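Local coordinates for protein nucleoporin nup120 (Schizosaccharomyces pombe, PDB 4GQ2) that serves as a structural constituent of the nuclear pore complex, whose nucleoporins can also dock transiently associated nuclear transport factors, at residues I633-M647 with L702-F715. Residues are numbered along the deposited sequence; the frame is centred on the assembly and turned at random.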
loop_
_atom_site.group_PDB
_atom_site.type_symbol
_atom_site.label_atom_id
_atom_site.label_comp_id
_atom_site.label_asym_id
_atom_site.label_seq_id
_atom_site.Cartn_x
_atom_site.Cartn_y
_atom_site.Cartn_z
ATOM N N ILE A 633 24.937 12.415 -23.865
ATOM C CA ILE A 633 25.910 11.415 -23.425
ATOM C C ILE A 633 27.312 12.046 -23.404
ATOM O O ILE A 633 28.034 11.978 -22.400
ATOM C CB ILE A 633 25.873 10.169 -24.346
ATOM C CG1 ILE A 633 24.588 9.367 -24.102
ATOM C CG2 ILE A 633 27.103 9.285 -24.143
ATOM C CD1 ILE A 633 24.316 8.296 -25.136
ATOM N N SER A 634 27.667 12.677 -24.520
ATOM C CA SER A 634 28.947 13.342 -24.686
ATOM C C SER A 634 29.136 14.436 -23.630
ATOM O O SER A 634 30.208 14.558 -23.043
ATOM C CB SER A 634 29.040 13.924 -26.095
ATOM O OG SER A 634 30.237 14.659 -26.258
ATOM N N THR A 635 28.079 15.204 -23.375
ATOM C CA THR A 635 28.090 16.221 -22.335
ATOM C C THR A 635 28.428 15.649 -20.959
ATOM O O THR A 635 29.251 16.216 -20.241
ATOM C CB THR A 635 26.739 16.949 -22.267
ATOM O OG1 THR A 635 26.493 17.585 -23.520
ATOM C CG2 THR A 635 26.729 18.004 -21.154
ATOM N N LEU A 636 27.799 14.533 -20.596
ATOM C CA LEU A 636 28.073 13.880 -19.317
ATOM C C LEU A 636 29.490 13.346 -19.233
ATOM O O LEU A 636 30.177 13.551 -18.218
ATOM C CB LEU A 636 27.082 12.754 -19.053
ATOM C CG LEU A 636 25.871 13.055 -18.173
ATOM C CD1 LEU A 636 25.113 14.298 -18.617
ATOM C CD2 LEU A 636 24.957 11.839 -18.179
ATOM N N ILE A 637 29.925 12.663 -20.293
ATOM C CA ILE A 637 31.301 12.156 -20.368
ATOM C C ILE A 637 32.278 13.284 -20.069
ATOM O O ILE A 637 33.083 13.191 -19.132
ATOM C CB ILE A 637 31.633 11.572 -21.755
ATOM C CG1 ILE A 637 30.840 10.285 -22.011
ATOM C CG2 ILE A 637 33.129 11.314 -21.885
ATOM C CD1 ILE A 637 30.766 9.902 -23.476
ATOM N N ASP A 638 32.178 14.360 -20.850
ATOM C CA ASP A 638 33.150 15.442 -20.789
ATOM C C ASP A 638 33.164 16.169 -19.450
ATOM O O ASP A 638 34.244 16.450 -18.922
ATOM C CB ASP A 638 32.992 16.399 -21.975
ATOM C CG ASP A 638 33.613 15.844 -23.252
ATOM O OD1 ASP A 638 34.616 15.101 -23.161
ATOM O OD2 ASP A 638 33.099 16.142 -24.350
ATOM N N THR A 639 31.985 16.425 -18.873
ATOM C CA THR A 639 31.945 17.083 -17.560
ATOM C C THR A 639 32.410 16.157 -16.446
ATOM O O THR A 639 32.908 16.630 -15.427
ATOM C CB THR A 639 30.594 17.782 -17.205
ATOM O OG1 THR A 639 29.990 17.179 -16.055
ATOM C CG2 THR A 639 29.631 17.801 -18.369
ATOM N N LEU A 640 32.269 14.844 -16.639
ATOM C CA LEU A 640 32.774 13.881 -15.651
ATOM C C LEU A 640 34.298 13.757 -15.672
ATOM O O LEU A 640 34.935 13.649 -14.618
ATOM C CB LEU A 640 32.123 12.512 -15.818
ATOM C CG LEU A 640 30.705 12.353 -15.258
ATOM C CD1 LEU A 640 30.098 11.054 -15.773
ATOM C CD2 LEU A 640 30.673 12.429 -13.730
ATOM N N VAL A 641 34.872 13.786 -16.870
ATOM C CA VAL A 641 36.330 13.748 -17.048
ATOM C C VAL A 641 37.019 14.983 -16.449
ATOM O O VAL A 641 38.156 14.901 -15.980
ATOM C CB VAL A 641 36.696 13.582 -18.540
ATOM C CG1 VAL A 641 38.166 13.882 -18.798
ATOM C CG2 VAL A 641 36.347 12.178 -19.008
ATOM N N SER A 642 36.319 16.113 -16.447
ATOM C CA SER A 642 36.886 17.370 -15.969
ATOM C C SER A 642 37.028 17.411 -14.452
ATOM O O SER A 642 37.636 18.327 -13.907
ATOM C CB SER A 642 36.018 18.543 -16.415
ATOM O OG SER A 642 35.056 18.854 -15.422
ATOM N N LEU A 643 36.450 16.431 -13.769
ATOM C CA LEU A 643 36.442 16.436 -12.312
ATOM C C LEU A 643 37.642 15.679 -11.751
ATOM O O LEU A 643 38.019 14.625 -12.261
ATOM C CB LEU A 643 35.120 15.872 -11.772
ATOM C CG LEU A 643 33.841 16.627 -12.184
ATOM C CD1 LEU A 643 32.600 15.763 -12.016
ATOM C CD2 LEU A 643 33.674 17.939 -11.431
ATOM N N GLU A 644 38.258 16.244 -10.717
ATOM C CA GLU A 644 39.339 15.569 -10.007
ATOM C C GLU A 644 38.751 14.518 -9.063
ATOM O O GLU A 644 38.166 14.850 -8.028
ATOM C CB GLU A 644 40.233 16.570 -9.253
ATOM C CG GLU A 644 39.553 17.873 -8.835
ATOM C CD GLU A 644 39.759 19.003 -9.839
ATOM O OE1 GLU A 644 40.870 19.583 -9.859
ATOM O OE2 GLU A 644 38.811 19.323 -10.600
ATOM N N ASN A 645 38.894 13.255 -9.453
ATOM C CA ASN A 645 38.353 12.110 -8.709
ATOM C C ASN A 645 36.828 12.142 -8.460
ATOM O O ASN A 645 36.379 12.260 -7.316
ATOM C CB ASN A 645 39.128 11.893 -7.399
ATOM C CG ASN A 645 39.247 10.424 -7.025
ATOM O OD1 ASN A 645 38.482 9.575 -7.501
ATOM N ND2 ASN A 645 40.217 10.113 -6.170
ATOM N N PRO A 646 36.026 12.003 -9.533
ATOM C CA PRO A 646 34.566 12.028 -9.392
ATOM C C PRO A 646 34.014 10.864 -8.569
ATOM O O PRO A 646 33.073 11.059 -7.795
ATOM C CB PRO A 646 34.050 11.924 -10.834
ATOM C CG PRO A 646 35.245 11.939 -11.725
ATOM C CD PRO A 646 36.450 11.637 -10.896
ATOM N N MET A 647 34.596 9.674 -8.731
ATOM C CA MET A 647 34.119 8.488 -8.024
ATOM C C MET A 647 34.154 8.672 -6.511
ATOM O O MET A 647 33.181 8.341 -5.824
ATOM C CB MET A 647 34.874 7.223 -8.442
ATOM C CG MET A 647 34.355 5.971 -7.743
ATOM S SD MET A 647 34.701 4.423 -8.595
ATOM C CE MET A 647 36.303 3.991 -7.918
ATOM N N LEU A 702 25.940 4.174 -17.626
ATOM C CA LEU A 702 26.352 4.961 -18.790
ATOM C C LEU A 702 27.879 4.950 -18.931
ATOM O O LEU A 702 28.409 4.641 -19.995
ATOM C CB LEU A 702 25.839 6.404 -18.669
ATOM C CG LEU A 702 25.929 7.310 -19.906
ATOM C CD1 LEU A 702 24.814 8.335 -19.882
ATOM C CD2 LEU A 702 27.280 8.008 -20.027
ATOM N N ILE A 703 28.554 5.288 -17.835
ATOM C CA ILE A 703 30.001 5.407 -17.752
ATOM C C ILE A 703 30.723 4.134 -18.195
ATOM O O ILE A 703 31.636 4.195 -19.016
ATOM C CB ILE A 703 30.415 5.759 -16.301
ATOM C CG1 ILE A 703 29.989 7.185 -15.949
ATOM C CG2 ILE A 703 31.914 5.569 -16.080
ATOM C CD1 ILE A 703 30.028 7.475 -14.460
ATOM N N THR A 704 30.301 2.988 -17.664
ATOM C CA THR A 704 30.997 1.722 -17.902
ATOM C C THR A 704 30.696 1.134 -19.281
ATOM O O THR A 704 31.196 0.066 -19.624
ATOM C CB THR A 704 30.712 0.672 -16.803
ATOM O OG1 THR A 704 29.310 0.343 -16.790
ATOM C CG2 THR A 704 31.143 1.195 -15.424
ATOM N N SER A 705 29.882 1.832 -20.064
ATOM C CA SER A 705 29.584 1.416 -21.434
ATOM C C SER A 705 30.257 2.340 -22.449
ATOM O O SER A 705 30.117 2.153 -23.659
ATOM C CB SER A 705 28.074 1.404 -21.665
ATOM O OG SER A 705 27.416 0.654 -20.658
ATOM N N GLN A 706 30.979 3.342 -21.951
ATOM C CA GLN A 706 31.663 4.303 -22.812
ATOM C C GLN A 706 33.039 3.839 -23.260
ATOM O O GLN A 706 33.833 3.350 -22.454
ATOM C CB GLN A 706 31.798 5.639 -22.091
ATOM C CG GLN A 706 30.960 6.756 -22.680
ATOM C CD GLN A 706 29.583 6.320 -23.128
ATOM O OE1 GLN A 706 28.743 5.924 -22.324
ATOM N NE2 GLN A 706 29.341 6.406 -24.425
ATOM N N GLN A 707 33.317 4.007 -24.550
ATOM C CA GLN A 707 34.661 3.777 -25.082
ATOM C C GLN A 707 35.509 5.039 -24.930
ATOM O O GLN A 707 35.934 5.642 -25.915
ATOM C CB GLN A 707 34.607 3.313 -26.543
ATOM C CG GLN A 707 33.807 2.037 -26.772
ATOM C CD GLN A 707 34.312 0.859 -25.950
ATOM O OE1 GLN A 707 35.399 0.332 -26.195
ATOM N NE2 GLN A 707 33.518 0.436 -24.972
ATOM N N ASP A 708 35.726 5.444 -23.681
ATOM C CA ASP A 708 36.581 6.579 -23.358
ATOM C C ASP A 708 37.450 6.143 -22.207
ATOM O O ASP A 708 36.958 5.949 -21.092
ATOM C CB ASP A 708 35.757 7.814 -22.977
ATOM C CG ASP A 708 36.624 9.010 -22.601
ATOM O OD1 ASP A 708 37.234 9.012 -21.505
ATOM O OD2 ASP A 708 36.676 9.969 -23.396
ATOM N N TYR A 709 38.743 5.991 -22.487
ATOM C CA TYR A 709 39.676 5.415 -21.529
ATOM C C TYR A 709 39.785 6.220 -20.238
ATOM O O TYR A 709 39.759 5.641 -19.153
ATOM C CB TYR A 709 41.072 5.190 -22.152
ATOM C CG TYR A 709 41.994 4.434 -21.219
ATOM C CD1 TYR A 709 42.042 3.040 -21.235
ATOM C CD2 TYR A 709 42.779 5.113 -20.278
ATOM C CE1 TYR A 709 42.863 2.344 -20.360
ATOM C CE2 TYR A 709 43.599 4.426 -19.394
ATOM C CZ TYR A 709 43.642 3.044 -19.441
ATOM O OH TYR A 709 44.459 2.357 -18.567
ATOM N N GLU A 710 39.907 7.540 -20.346
ATOM C CA GLU A 710 40.134 8.366 -19.155
ATOM C C GLU A 710 38.910 8.425 -18.246
ATOM O O GLU A 710 39.048 8.455 -17.018
ATOM C CB GLU A 710 40.641 9.776 -19.514
ATOM C CG GLU A 710 40.455 10.800 -18.389
ATOM C CD GLU A 710 41.662 11.694 -18.143
ATOM O OE1 GLU A 710 41.533 12.924 -18.329
ATOM O OE2 GLU A 710 42.728 11.176 -17.744
ATOM N N LEU A 711 37.721 8.447 -18.848
ATOM C CA LEU A 711 36.477 8.423 -18.083
ATOM C C LEU A 711 36.414 7.149 -17.272
ATOM O O LEU A 711 36.262 7.187 -16.049
ATOM C CB LEU A 711 35.248 8.501 -18.996
ATOM C CG LEU A 711 33.881 8.258 -18.337
ATOM C CD1 LEU A 711 33.613 9.250 -17.219
ATOM C CD2 LEU A 711 32.772 8.313 -19.373
ATOM N N GLN A 712 36.545 6.021 -17.964
ATOM C CA GLN A 712 36.393 4.734 -17.320
ATOM C C GLN A 712 37.538 4.425 -16.362
ATOM O O GLN A 712 37.335 3.751 -15.346
ATOM C CB GLN A 712 36.183 3.626 -18.341
ATOM C CG GLN A 712 35.212 2.580 -17.815
ATOM C CD GLN A 712 34.445 1.869 -18.903
ATOM O OE1 GLN A 712 34.186 2.423 -19.975
ATOM N NE2 GLN A 712 34.069 0.628 -18.628
ATOM N N SER A 713 38.718 4.962 -16.666
ATOM C CA SER A 713 39.881 4.872 -15.780
ATOM C C SER A 713 39.593 5.554 -14.449
ATOM O O SER A 713 39.973 5.055 -13.384
ATOM C CB SER A 713 41.110 5.502 -16.441
ATOM O OG SER A 713 42.155 5.683 -15.509
ATOM N N LYS A 714 38.908 6.690 -14.524
ATOM C CA LYS A 714 38.475 7.430 -13.345
ATOM C C LYS A 714 37.419 6.685 -12.504
ATOM O O LYS A 714 37.175 7.050 -11.352
ATOM C CB LYS A 714 37.964 8.811 -13.761
ATOM C CG LYS A 714 39.045 9.871 -13.829
ATOM C CD LYS A 714 38.492 11.200 -14.323
ATOM C CE LYS A 714 39.125 12.377 -13.591
ATOM N NZ LYS A 714 40.588 12.522 -13.827
ATOM N N PHE A 715 36.817 5.641 -13.073
ATOM C CA PHE A 715 35.811 4.847 -12.362
ATOM C C PHE A 715 36.173 3.369 -12.218
ATOM O O PHE A 715 35.292 2.544 -11.977
ATOM C CB PHE A 715 34.436 4.997 -13.032
ATOM C CG PHE A 715 33.737 6.280 -12.690
ATOM C CD1 PHE A 715 33.956 7.431 -13.442
ATOM C CD2 PHE A 715 32.871 6.343 -11.603
ATOM C CE1 PHE A 715 33.325 8.621 -13.112
ATOM C CE2 PHE A 715 32.229 7.529 -11.277
ATOM C CZ PHE A 715 32.456 8.666 -12.033
#
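L711 reaches from the short helix 709-713 into the face of helix 630-641 that carries I637, L640 and V641. Its CB meets V641 CG2 at 3.8 Å, and CG, anti to the backbone N (chi1 170°), carries the fork onward. There the two methyls part: CD1 touches L640 CB at 3.9 Å, while CD2 lies 3.8 Å from I637 CG1. A branched leucine suits this place because each methyl serves a different neighbour. D708 is the N-cap of the helix bearing L711: its OD1 accepts a hydrogen bond from L711 N (2.8 Å), a role suited to a short carboxylate. Farther along, the broad, flat F715 ring can meet P646, M647 and I703 at once where helix 646-658 begins. P646 CB lies 3.8 Å from F715 CZ, M647 SD makes an oblique Met-aromatic contact 5.1 Å from the ring centroid, and I703 CD1 sits over one face, offset toward the rim. Were F715 replaced by an alanine, the M647 sulfur would probably lose its aromatic partner and a gap would be likely to open beside P646 and I703. The axes of segments 633-641 and 709-713 approach to 9.5 Å and cross at 64°, a largely apolar helix-helix packing within the Nup120 helical domain.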